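Local coordinates for excinuclease ABC, subunit A. (Deinococcus radiodurans, PDB 2VF7), which binds DNA and hydrolyses ATP as a UvrA-family ABC protein, probably recognising damaged DNA for excision repair, at residues A[161-165]-A[166-170]; A[186-189]-A[190-193]; A[216-219]-A[220-224]; A[257-260]-A[261-265]; A[273-276]-A[277-281]. The protein carries 1 engineered substitution. All coordinates share one frame; numbering follows the deposited sequence. Where two conformers were deposited one is given.

Contact 1 of 5, residues A[161-165]-A[166-170]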
# COMPACT_ATOMS: atom_id res chain seq x y z
N TYR A 161 -4.24 -25.95 -22.18
CA TYR A 161 -5.65 -26.11 -21.78
C TYR A 161 -6.68 -25.94 -22.91
O TYR A 161 -6.76 -24.89 -23.56
CB TYR A 161 -5.99 -25.17 -20.60
CG TYR A 161 -5.27 -25.52 -19.31
CD1 TYR A 161 -4.12 -24.84 -18.93
CD2 TYR A 161 -5.75 -26.53 -18.48
CE1 TYR A 161 -3.46 -25.16 -17.75
CE2 TYR A 161 -5.09 -26.86 -17.30
CZ TYR A 161 -3.95 -26.17 -16.94
OH TYR A 161 -3.29 -26.50 -15.78
N THR A 162 -7.49 -26.97 -23.13
CA THR A 162 -8.53 -26.91 -24.14
C THR A 162 -9.93 -27.15 -23.59
O THR A 162 -10.12 -27.41 -22.39
CB THR A 162 -8.27 -27.87 -25.33
OG1 THR A 162 -7.65 -29.08 -24.86
CG2 THR A 162 -7.36 -27.22 -26.37
N VAL A 163 -10.90 -27.06 -24.48
CA VAL A 163 -12.29 -27.18 -24.14
C VAL A 163 -13.00 -27.81 -25.34
O VAL A 163 -12.66 -27.54 -26.50
CB VAL A 163 -12.84 -25.80 -23.73
CG1 VAL A 163 -13.49 -25.07 -24.89
CG2 VAL A 163 -13.78 -25.95 -22.59
N THR A 164 -13.95 -28.71 -25.07
CA THR A 164 -14.65 -29.43 -26.14
C THR A 164 -16.14 -29.39 -25.89
O THR A 164 -16.58 -28.94 -24.84
CB THR A 164 -14.22 -30.90 -26.24
OG1 THR A 164 -14.29 -31.50 -24.95
CG2 THR A 164 -12.81 -31.02 -26.78
N GLU A 165 -16.92 -29.85 -26.87
CA GLU A 165 -18.36 -29.95 -26.68
C GLU A 165 -18.71 -30.94 -25.57
O GLU A 165 -19.58 -30.64 -24.76
CB GLU A 165 -19.06 -30.33 -27.98
CG GLU A 165 -20.57 -30.41 -27.84
CD GLU A 165 -21.27 -30.52 -29.16
OE1 GLU A 165 -20.59 -30.74 -30.18
OE2 GLU A 165 -22.52 -30.39 -29.19
N ASP A 166 -18.05 -32.09 -25.54
CA ASP A 166 -18.28 -33.09 -24.51
C ASP A 166 -17.90 -32.58 -23.12
O ASP A 166 -18.62 -32.84 -22.15
CB ASP A 166 -17.54 -34.41 -24.79
CG ASP A 166 -17.55 -34.80 -26.27
OD1 ASP A 166 -17.20 -33.96 -27.15
OD2 ASP A 166 -17.87 -35.98 -26.56
N SER A 167 -16.78 -31.87 -23.00
CA SER A 167 -16.34 -31.36 -21.70
C SER A 167 -17.28 -30.27 -21.18
O SER A 167 -17.50 -30.18 -19.97
CB SER A 167 -14.89 -30.87 -21.75
OG SER A 167 -14.74 -29.67 -22.49
N MET A 168 -17.86 -29.49 -22.09
CA MET A 168 -18.75 -28.35 -21.77
C MET A 168 -20.24 -28.66 -21.73
O MET A 168 -20.99 -27.99 -21.04
CB MET A 168 -18.55 -27.26 -22.81
CG MET A 168 -17.41 -26.38 -22.51
SD MET A 168 -17.06 -25.30 -23.89
CE MET A 168 -16.10 -24.17 -22.96
N VAL A 169 -20.66 -29.61 -22.56
CA VAL A 169 -22.03 -30.15 -22.48
C VAL A 169 -21.98 -31.64 -22.22
O VAL A 169 -21.91 -32.46 -23.16
CB VAL A 169 -23.00 -29.67 -23.65
CG1 VAL A 169 -22.29 -28.73 -24.62
CG2 VAL A 169 -23.69 -30.81 -24.34
N PRO A 170 -21.96 -32.00 -20.93
CA PRO A 170 -21.85 -33.40 -20.50
C PRO A 170 -23.10 -34.23 -20.81
O PRO A 170 -22.98 -35.44 -21.07
CB PRO A 170 -21.63 -33.29 -18.99
CG PRO A 170 -21.36 -31.83 -18.73
CD PRO A 170 -22.04 -31.09 -19.78

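Contact 2 of 5, residues A[186-189]-A[190-193]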
# COMPACT_ATOMS: atom_id res chain seq x y z
N GLN A 186 -23.19 -20.45 -12.78
CA GLN A 186 -24.36 -20.83 -12.00
C GLN A 186 -25.19 -19.59 -11.78
O GLN A 186 -24.77 -18.47 -12.12
CB GLN A 186 -23.94 -21.45 -10.66
CG GLN A 186 -23.20 -22.79 -10.79
CD GLN A 186 -22.70 -23.33 -9.46
OE1 GLN A 186 -21.93 -22.67 -8.76
NE2 GLN A 186 -23.13 -24.54 -9.11
N ALA A 187 -26.39 -19.79 -11.23
CA ALA A 187 -27.37 -18.73 -11.00
C ALA A 187 -27.46 -17.76 -12.18
O ALA A 187 -27.40 -18.20 -13.33
CB ALA A 187 -27.12 -18.01 -9.67
N TRP A 188 -27.60 -16.48 -11.90
CA TRP A 188 -27.97 -15.46 -12.89
C TRP A 188 -27.13 -15.36 -14.18
O TRP A 188 -27.69 -15.15 -15.24
CB TRP A 188 -28.06 -14.09 -12.21
CG TRP A 188 -28.68 -13.04 -13.08
CD1 TRP A 188 -30.01 -12.69 -13.17
CD2 TRP A 188 -27.99 -12.19 -14.01
NE1 TRP A 188 -30.18 -11.67 -14.10
CE2 TRP A 188 -28.95 -11.35 -14.62
CE3 TRP A 188 -26.64 -12.07 -14.38
CZ2 TRP A 188 -28.61 -10.40 -15.56
CZ3 TRP A 188 -26.31 -11.14 -15.31
CH2 TRP A 188 -27.29 -10.31 -15.89
N GLY A 189 -25.81 -15.49 -14.08
CA GLY A 189 -24.94 -15.40 -15.26
C GLY A 189 -25.26 -16.44 -16.32
O GLY A 189 -25.10 -16.20 -17.51
N GLY A 190 -25.71 -17.62 -15.90
CA GLY A 190 -26.12 -18.65 -16.85
C GLY A 190 -27.43 -18.35 -17.55
O GLY A 190 -27.61 -18.71 -18.72
N GLN A 191 -28.36 -17.69 -16.86
CA GLN A 191 -29.66 -17.39 -17.48
C GLN A 191 -29.65 -16.17 -18.38
O GLN A 191 -30.41 -16.10 -19.35
CB GLN A 191 -30.79 -17.27 -16.44
CG GLN A 191 -30.68 -16.12 -15.48
CD GLN A 191 -32.04 -15.61 -15.03
OE1 GLN A 191 -32.71 -14.89 -15.77
NE2 GLN A 191 -32.46 -15.97 -13.83
N ASN A 192 -28.81 -15.19 -18.02
CA ASN A 192 -28.41 -14.09 -18.89
C ASN A 192 -28.00 -14.52 -20.30
O ASN A 192 -28.50 -13.96 -21.26
CB ASN A 192 -27.25 -13.35 -18.25
CG ASN A 192 -26.80 -12.11 -19.05
OD1 ASN A 192 -25.60 -11.82 -19.14
ND2 ASN A 192 -27.76 -11.39 -19.62
N GLN A 193 -27.12 -15.50 -20.41
CA GLN A 193 -26.63 -15.96 -21.72
C GLN A 193 -27.76 -16.68 -22.49
O GLN A 193 -27.86 -16.62 -23.75
CB GLN A 193 -25.42 -16.90 -21.55
CG GLN A 193 -24.11 -16.24 -21.06
CD GLN A 193 -23.68 -15.00 -21.90
OE1 GLN A 193 -23.61 -15.05 -23.12
NE2 GLN A 193 -23.42 -13.90 -21.24
O HOH W 1 -23.75 -13.84 -18.06

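Contact 3 of 5, residues A[216-219]-A[220-224]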
# COMPACT_ATOMS: atom_id res chain seq x y z
N ARG A 216 -24.56 -24.96 -32.71
CA ARG A 216 -23.88 -25.56 -31.55
C ARG A 216 -22.42 -25.11 -31.48
O ARG A 216 -21.95 -24.72 -30.41
CB ARG A 216 -24.04 -27.08 -31.49
CG ARG A 216 -25.53 -27.49 -31.52
CD ARG A 216 -25.78 -28.98 -31.32
NE ARG A 216 -24.63 -29.75 -31.74
CZ ARG A 216 -24.56 -30.41 -32.88
NH1 ARG A 216 -25.57 -30.41 -33.72
NH2 ARG A 216 -23.45 -31.06 -33.17
N HIS A 217 -21.74 -25.09 -32.62
CA HIS A 217 -20.38 -24.58 -32.69
C HIS A 217 -20.27 -23.12 -32.24
O HIS A 217 -19.42 -22.80 -31.40
CB HIS A 217 -19.84 -24.74 -34.11
CG HIS A 217 -18.35 -24.68 -34.19
ND1 HIS A 217 -17.67 -23.56 -34.63
CD2 HIS A 217 -17.40 -25.59 -33.86
CE1 HIS A 217 -16.37 -23.79 -34.58
NE2 HIS A 217 -16.18 -25.02 -34.11
N TRP A 218 -21.10 -22.25 -32.80
CA TRP A 218 -21.12 -20.82 -32.46
C TRP A 218 -21.26 -20.56 -30.96
O TRP A 218 -20.42 -19.90 -30.35
CB TRP A 218 -22.25 -20.12 -33.20
CG TRP A 218 -22.17 -18.64 -33.18
CD1 TRP A 218 -21.46 -17.87 -34.05
CD2 TRP A 218 -22.81 -17.75 -32.27
NE1 TRP A 218 -21.62 -16.54 -33.73
CE2 TRP A 218 -22.45 -16.44 -32.64
CE3 TRP A 218 -23.67 -17.93 -31.18
CZ2 TRP A 218 -22.89 -15.31 -31.96
CZ3 TRP A 218 -24.12 -16.80 -30.49
CH2 TRP A 218 -23.73 -15.51 -30.89
N ILE A 219 -22.32 -21.11 -30.37
CA ILE A 219 -22.60 -20.98 -28.94
C ILE A 219 -21.38 -21.32 -28.08
O ILE A 219 -21.04 -20.61 -27.13
CB ILE A 219 -23.82 -21.86 -28.56
CG1 ILE A 219 -25.06 -21.32 -29.27
CG2 ILE A 219 -24.02 -21.94 -27.04
CD1 ILE A 219 -26.30 -22.15 -29.11
N LEU A 220 -20.73 -22.43 -28.44
CA LEU A 220 -19.61 -23.00 -27.70
C LEU A 220 -18.25 -22.35 -27.99
O LEU A 220 -17.45 -22.19 -27.08
CB LEU A 220 -19.54 -24.50 -27.97
CG LEU A 220 -20.07 -25.57 -27.00
CD1 LEU A 220 -21.25 -25.14 -26.12
CD2 LEU A 220 -20.41 -26.82 -27.80
N PHE A 221 -17.99 -21.96 -29.24
CA PHE A 221 -16.63 -21.57 -29.67
C PHE A 221 -16.39 -20.14 -30.22
O PHE A 221 -15.22 -19.71 -30.32
CB PHE A 221 -16.04 -22.63 -30.60
CG PHE A 221 -15.97 -24.01 -29.99
CD1 PHE A 221 -14.99 -24.34 -29.06
CD2 PHE A 221 -16.90 -24.99 -30.35
CE1 PHE A 221 -14.93 -25.62 -28.49
CE2 PHE A 221 -16.85 -26.28 -29.79
CZ PHE A 221 -15.86 -26.60 -28.86
N THR A 222 -17.44 -19.42 -30.59
CA THR A 222 -17.28 -18.09 -31.18
C THR A 222 -16.46 -17.14 -30.31
O THR A 222 -16.41 -17.31 -29.10
CB THR A 222 -18.64 -17.44 -31.55
OG1 THR A 222 -18.41 -16.28 -32.36
CG2 THR A 222 -19.44 -17.03 -30.33
N ASP A 223 -15.80 -16.15 -30.95
CA ASP A 223 -15.12 -15.03 -30.27
C ASP A 223 -16.00 -13.79 -30.26
O ASP A 223 -15.70 -12.77 -29.61
CB ASP A 223 -13.84 -14.67 -31.01
CG ASP A 223 -12.69 -15.64 -30.74
OD1 ASP A 223 -11.93 -15.91 -31.69
OD2 ASP A 223 -12.54 -16.11 -29.59
N GLU A 224 -17.07 -13.87 -31.05
CA GLU A 224 -18.06 -12.83 -31.18
C GLU A 224 -18.75 -12.58 -29.85
O GLU A 224 -19.03 -13.51 -29.08
CB GLU A 224 -19.09 -13.23 -32.24
CG GLU A 224 -18.61 -13.08 -33.70
CD GLU A 224 -19.67 -13.48 -34.73
OE1 GLU A 224 -20.88 -13.56 -34.38
OE2 GLU A 224 -19.31 -13.70 -35.89

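Contact 4 of 5, residues A[257-260]-A[261-265]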
# COMPACT_ATOMS: atom_id res chain seq x y z
N SER A 257 -19.27 -16.71 -25.35
CA SER A 257 -19.35 -18.13 -25.69
C SER A 257 -18.95 -18.99 -24.50
O SER A 257 -18.35 -18.49 -23.55
CB SER A 257 -18.48 -18.44 -26.90
OG SER A 257 -17.12 -18.21 -26.59
N ALA A 258 -19.28 -20.29 -24.52
CA ALA A 258 -18.91 -21.17 -23.42
C ALA A 258 -17.39 -21.19 -23.22
O ALA A 258 -16.92 -21.13 -22.08
CB ALA A 258 -19.44 -22.58 -23.64
N ARG A 259 -16.63 -21.28 -24.31
CA ARG A 259 -15.18 -21.25 -24.25
C ARG A 259 -14.63 -19.96 -23.62
O ARG A 259 -13.85 -20.03 -22.69
CB ARG A 259 -14.59 -21.48 -25.64
CG ARG A 259 -13.08 -21.41 -25.69
CD ARG A 259 -12.64 -21.05 -27.09
NE ARG A 259 -12.09 -22.20 -27.79
CZ ARG A 259 -11.80 -22.24 -29.09
NH1 ARG A 259 -12.01 -21.17 -29.87
NH2 ARG A 259 -11.28 -23.36 -29.62
N ARG A 260 -15.06 -18.81 -24.12
CA ARG A 260 -14.67 -17.50 -23.60
C ARG A 260 -14.83 -17.42 -22.07
O ARG A 260 -13.90 -17.03 -21.34
CB ARG A 260 -15.50 -16.43 -24.29
CG ARG A 260 -15.27 -14.99 -23.82
CD ARG A 260 -15.41 -14.03 -24.98
NE ARG A 260 -14.18 -13.25 -25.02
CZ ARG A 260 -13.62 -12.74 -26.10
NH1 ARG A 260 -14.14 -12.89 -27.31
NH2 ARG A 260 -12.50 -12.05 -25.95
N HIS A 261 -16.01 -17.78 -21.59
CA HIS A 261 -16.27 -17.76 -20.16
C HIS A 261 -15.37 -18.68 -19.37
O HIS A 261 -14.92 -18.32 -18.29
CB HIS A 261 -17.71 -18.17 -19.84
CG HIS A 261 -17.96 -18.28 -18.37
ND1 HIS A 261 -17.92 -19.49 -17.71
CD2 HIS A 261 -18.15 -17.33 -17.42
CE1 HIS A 261 -18.11 -19.28 -16.42
NE2 HIS A 261 -18.25 -17.98 -16.22
N VAL A 262 -15.14 -19.89 -19.88
CA VAL A 262 -14.39 -20.89 -19.13
C VAL A 262 -12.93 -20.45 -18.98
O VAL A 262 -12.36 -20.54 -17.90
CB VAL A 262 -14.49 -22.33 -19.76
CG1 VAL A 262 -13.42 -23.26 -19.21
CG2 VAL A 262 -15.87 -22.93 -19.54
N LEU A 263 -12.34 -19.98 -20.07
CA LEU A 263 -10.93 -19.63 -20.09
C LEU A 263 -10.64 -18.28 -19.42
O LEU A 263 -9.58 -18.10 -18.81
CB LEU A 263 -10.37 -19.66 -21.52
CG LEU A 263 -10.43 -20.92 -22.40
CD1 LEU A 263 -9.61 -20.67 -23.65
CD2 LEU A 263 -9.92 -22.18 -21.69
N HIS A 264 -11.56 -17.33 -19.54
CA HIS A 264 -11.43 -16.06 -18.84
C HIS A 264 -11.57 -16.29 -17.34
O HIS A 264 -10.84 -15.71 -16.55
CB HIS A 264 -12.46 -15.01 -19.31
CG HIS A 264 -12.26 -13.65 -18.71
ND1 HIS A 264 -12.52 -13.36 -17.38
CD2 HIS A 264 -11.83 -12.49 -19.27
CE1 HIS A 264 -12.24 -12.09 -17.15
NE2 HIS A 264 -11.83 -11.53 -18.27
N THR A 265 -12.52 -17.14 -16.95
CA THR A 265 -12.70 -17.42 -15.54
C THR A 265 -11.46 -18.12 -14.98
O THR A 265 -10.98 -17.77 -13.90
CB THR A 265 -13.98 -18.22 -15.26
OG1 THR A 265 -15.09 -17.55 -15.86
CG2 THR A 265 -14.24 -18.32 -13.76

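Contact 5 of 5, residues A[273-276]-A[277-281]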
# COMPACT_ATOMS: atom_id res chain seq x y z
N SER A 273 -12.39 -21.94 -5.19
CA SER A 273 -13.42 -22.93 -5.47
C SER A 273 -14.03 -22.74 -6.87
O SER A 273 -14.54 -23.69 -7.47
CB SER A 273 -14.52 -22.83 -4.42
OG SER A 273 -15.04 -21.51 -4.39
N MET A 274 -13.97 -21.50 -7.36
CA MET A 274 -14.47 -21.14 -8.68
C MET A 274 -13.54 -21.65 -9.77
O MET A 274 -13.99 -22.15 -10.80
CB MET A 274 -14.66 -19.63 -8.78
CG MET A 274 -15.07 -19.13 -10.14
SD MET A 274 -16.53 -18.07 -10.05
CE MET A 274 -15.85 -16.53 -9.40
N LYS A 275 -12.24 -21.51 -9.53
CA LYS A 275 -11.19 -22.04 -10.41
C LYS A 275 -11.33 -23.55 -10.54
O LYS A 275 -11.09 -24.12 -11.60
CB LYS A 275 -9.81 -21.68 -9.84
CG LYS A 275 -8.65 -21.90 -10.79
CD LYS A 275 -7.32 -21.87 -10.05
CE LYS A 275 -6.11 -22.09 -10.98
NZ LYS A 275 -5.86 -20.95 -11.91
N LYS A 276 -11.74 -24.19 -9.44
CA LYS A 276 -11.89 -25.64 -9.39
C LYS A 276 -13.15 -26.11 -10.11
O LYS A 276 -13.17 -27.20 -10.66
CB LYS A 276 -11.87 -26.11 -7.93
CG LYS A 276 -11.15 -27.44 -7.71
CD LYS A 276 -10.36 -27.45 -6.40
CE LYS A 276 -9.65 -28.80 -6.21
NZ LYS A 276 -8.72 -28.84 -5.03
N ARG A 277 -14.20 -25.29 -10.09
CA ARG A 277 -15.46 -25.59 -10.80
C ARG A 277 -15.22 -25.55 -12.31
O ARG A 277 -15.44 -26.53 -13.02
CB ARG A 277 -16.56 -24.59 -10.43
CG ARG A 277 -17.86 -24.84 -11.14
CD ARG A 277 -18.62 -23.54 -11.39
NE ARG A 277 -19.79 -23.79 -12.23
CZ ARG A 277 -19.95 -23.37 -13.49
NH1 ARG A 277 -19.01 -22.63 -14.10
NH2 ARG A 277 -21.08 -23.69 -14.15
N VAL A 278 -14.77 -24.38 -12.76
CA VAL A 278 -14.34 -24.11 -14.14
C VAL A 278 -13.43 -25.21 -14.73
O VAL A 278 -13.61 -25.64 -15.87
CB VAL A 278 -13.71 -22.68 -14.20
CG1 VAL A 278 -12.48 -22.60 -15.06
CG2 VAL A 278 -14.77 -21.66 -14.62
N GLN A 279 -12.50 -25.68 -13.91
CA GLN A 279 -11.54 -26.69 -14.31
C GLN A 279 -12.20 -28.05 -14.59
O GLN A 279 -11.64 -28.86 -15.30
CB GLN A 279 -10.45 -26.82 -13.26
CG GLN A 279 -9.04 -26.99 -13.82
CD GLN A 279 -7.96 -26.70 -12.78
OE1 GLN A 279 -8.23 -26.13 -11.71
NE2 GLN A 279 -6.72 -27.10 -13.09
N GLY A 280 -13.39 -28.28 -14.03
CA GLY A 280 -14.18 -29.47 -14.34
C GLY A 280 -14.69 -29.57 -15.78
O GLY A 280 -15.08 -30.65 -16.23
N TYR A 281 -14.70 -28.45 -16.50
CA TYR A 281 -15.17 -28.39 -17.89
C TYR A 281 -14.02 -28.19 -18.88
O TYR A 281 -14.23 -27.80 -20.04
CB TYR A 281 -16.20 -27.27 -18.06
CG TYR A 281 -17.23 -27.26 -16.96
CD1 TYR A 281 -18.36 -28.07 -17.04
CD2 TYR A 281 -17.08 -26.45 -15.83
CE1 TYR A 281 -19.31 -28.08 -16.03
CE2 TYR A 281 -18.03 -26.46 -14.81
CZ TYR A 281 -19.14 -27.28 -14.92
OH TYR A 281 -20.09 -27.31 -13.92

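Contact 1 of 5, residues A[161-165]-A[166-170]
T164 and S167 meet where the chain leaves strand 159-162 and winds into the short helix 165-168. The backbone N of T164 gives its hydrogen to S167 OG at 2.9 Å, a nearly straight bond (N-H...O 166°) that ties the residue ahead of the helix to a side chain in its first turn. S167 can do this because its OG lies between its own backbone N and carbonyl carbon (chi1 71°), turned back toward the chain that enters the helix. T164 itself occupies the N-cap position, with its OG1 3.2 Å from S167 N. Behind these groups run two helical backbone bonds, M168 N to T164 O at 3.1 Å and V169 N to E165 O at 2.7 Å. Beside the second, E165 CG reaches V169 CG1 at 4.0 Å. The carboxylate goes elsewhere: E165 OE2 accepts from W208 NE1 and makes a long, weak ion pair with R216. S167 OG is also hydrogen-bonded to Y281 O, more than a hundred residues on. One serine hydroxyl thus has a partner on its own turn and another from a distant part of the chain, consistent with a well-fixed junction between strand and helix in the DNA-binding domain.

Contact 2 of 5, residues A[186-189]-A[190-193]
W188 lays its indole over N192, one helical turn on in helix 187-199. CB of N192 sits 3.9 Å from the centroid of the tryptophan six-membered ring and 17° off the ring normal, a CH-pi contact over the face. The amide follows the ring closely, its plane only 15° from the indole, and its carbon CG comes to 3.7 Å from W188 CH2. Both side chains run anti to their own backbone N (chi1 -169° for W188), which carries the ring along the helix and over the asparagine. Q191 approaches the other end of the indole, its CD 4.0 Å from W188 CD1, the two side chains crossing at about a right angle. In the backbone, W188 O takes a straight bond from N192 N at 3.0 Å and a weak one from Q191 N, while G190 N bonds to A187 O. A water joins three polar groups: it donates to G189 O (2.8 Å) and to N192 OD1 (2.9 Å), and accepts from Q193 NE2. That glutamine also bonds to S256 N and T254 O, which joins the helix to the chain just before helix 258-268. The CH-pi overlap and the bond from N192 N to W188 O together make an i to i+4 aromatic-amide contact along an alpha-helix of the UvrA DNA-binding domain.

Contact 3 of 5, residues A[216-219]-A[220-224]
W218 and T222 lie side by side and point the same way at the end of helix 213-221, with the threonine under one face of the indole. CB of T222 is 3.8 Å from the centroid of the five-membered ring, a CH-pi contact over the face, and CG2 sits below the centre of the indole as a whole. E224 comes to the rim instead. W218 NE1 donates to E224 OE1 at 3.1 Å, and the oxygen lies almost exactly in the ring plane, yet it is met from above the carboxylate, whose plane stands 73° from the indole. T222 prepares this approach through an ST turn: OG1, anti to its backbone N (chi1 -168°), accepts from E224 N at 3.1 Å. On another side of the helix, H217 and F221 pair obliquely, planes at 38°, with F221 CB over the imidazole face and F221 CD2 3.6 Å from H217 CD2. Backbone bonds from F221 N to H217 O and from T222 N to W218 O hold both pairs in step. The ring of F255 also stacks with W218. With its N-H directed at a carboxylate and a threonine against its face, the indole is probably restrained in both tilt and rotation, and the chain leaving the helix is bound back to it.

Contact 4 of 5, residues A[257-260]-A[261-265]
R259 and L263 run alongside each other on helix 258-268, pointing the same way, with R259 CG 4.1 Å from L263 CD1. This is an aliphatic contact, made by the stem of the arginine before the chain bends at chi3 (-105°). Its backbone counterpart is the bond from L263 N to R259 O at 3.0 Å, nearly in line with the carbonyl. Similar i to i+4 bonds join H261 N to S257 O, V262 N to A258 O and H264 N to R260 O, so the first turns are regular.

Two side-chain hydroxyls add to this backbone pattern. At the start, S257 occupies the N-cap position and its OG accepts from R260 N at 3.3 Å, which satisfies an amide that has no earlier helical carbonyl to use. That hydroxyl is also bonded to T222 O, so the cap is tied to the chain leaving helix 213-221. Four residues after H261, T265 OG1 donates to H261 O at 2.6 Å, and T265 N bonds to the same oxygen at 3.0 Å; one carbonyl therefore takes two donors. The folded-back hydroxyl also lies 3.2 Å above the plane of the H261 imidazole, toward its rim. ND1 of that ring has a weak bond to A183 O.

Against the rest of the domain, A258, R259 and V262 pack on M168, and T265 meets M274 and V278 of the following helix. Together the N-cap serine and the i to i+4 bonds form a classical capped alpha-helix, set among its neighbours in the UvrA DNA-binding domain.

Contact 5 of 5, residues A[273-276]-A[277-281]
With CG anti to the backbone N (chi1 180°) and a bend at chi2 (-148°), R277 swings its guanidinium away from S273 and M274, while its backbone N stays between their carbonyls. That N bonds to S273 O at 3.1 Å and, weakly, to M274 O. The side chain's CB rests near the same two oxygens, 3.6 Å from M274 O. Farther along, the guanidinium lies against Y281, whose CE2 stands 3.9 Å above the centre of its plane, and NH2 bonds to W184 O. V278 N takes the next step of the helix, binding M274 O at 3.1 Å with an N-H...O angle of 163°. The segment belongs to the last part of helix 272-278 in the UvrA DNA-binding domain; near the end of this helix, G280 N bonds to R277 O at 2.9 Å and Y281 N to V278 O, each three residues back. Q279 N bonds to K275 O at 3.1 Å, from well above the carbonyl plane. The side chain of Q279 sets its CB 3.2 Å from the same oxygen. V278 packs on F266 of helix 258-268.

Contact 4 lies among three of the others, its centre about 11 Å from those of contacts 1, 3 and 5. V163 CG1 of contact 1 packs on R259 CG at 3.8 Å. From contact 3, L220 O takes a backbone bond from R259 N at 3.0 Å. Toward contact 5, V262 O meets V278 CG1 at 3.5 Å. Contacts 1 and 3 also touch directly, E165 CG packing on L220 CD2 at 3.6 Å, and contacts 1 and 5 meet with their centres about 13 Å apart. Contact 2 stands more apart: it reaches contact 5 where Q186 packs on R277, but its nearest atoms stay about 5 Å from contact 4 and 11 Å from contact 1. All five lie away from the ADP pockets and zinc sites.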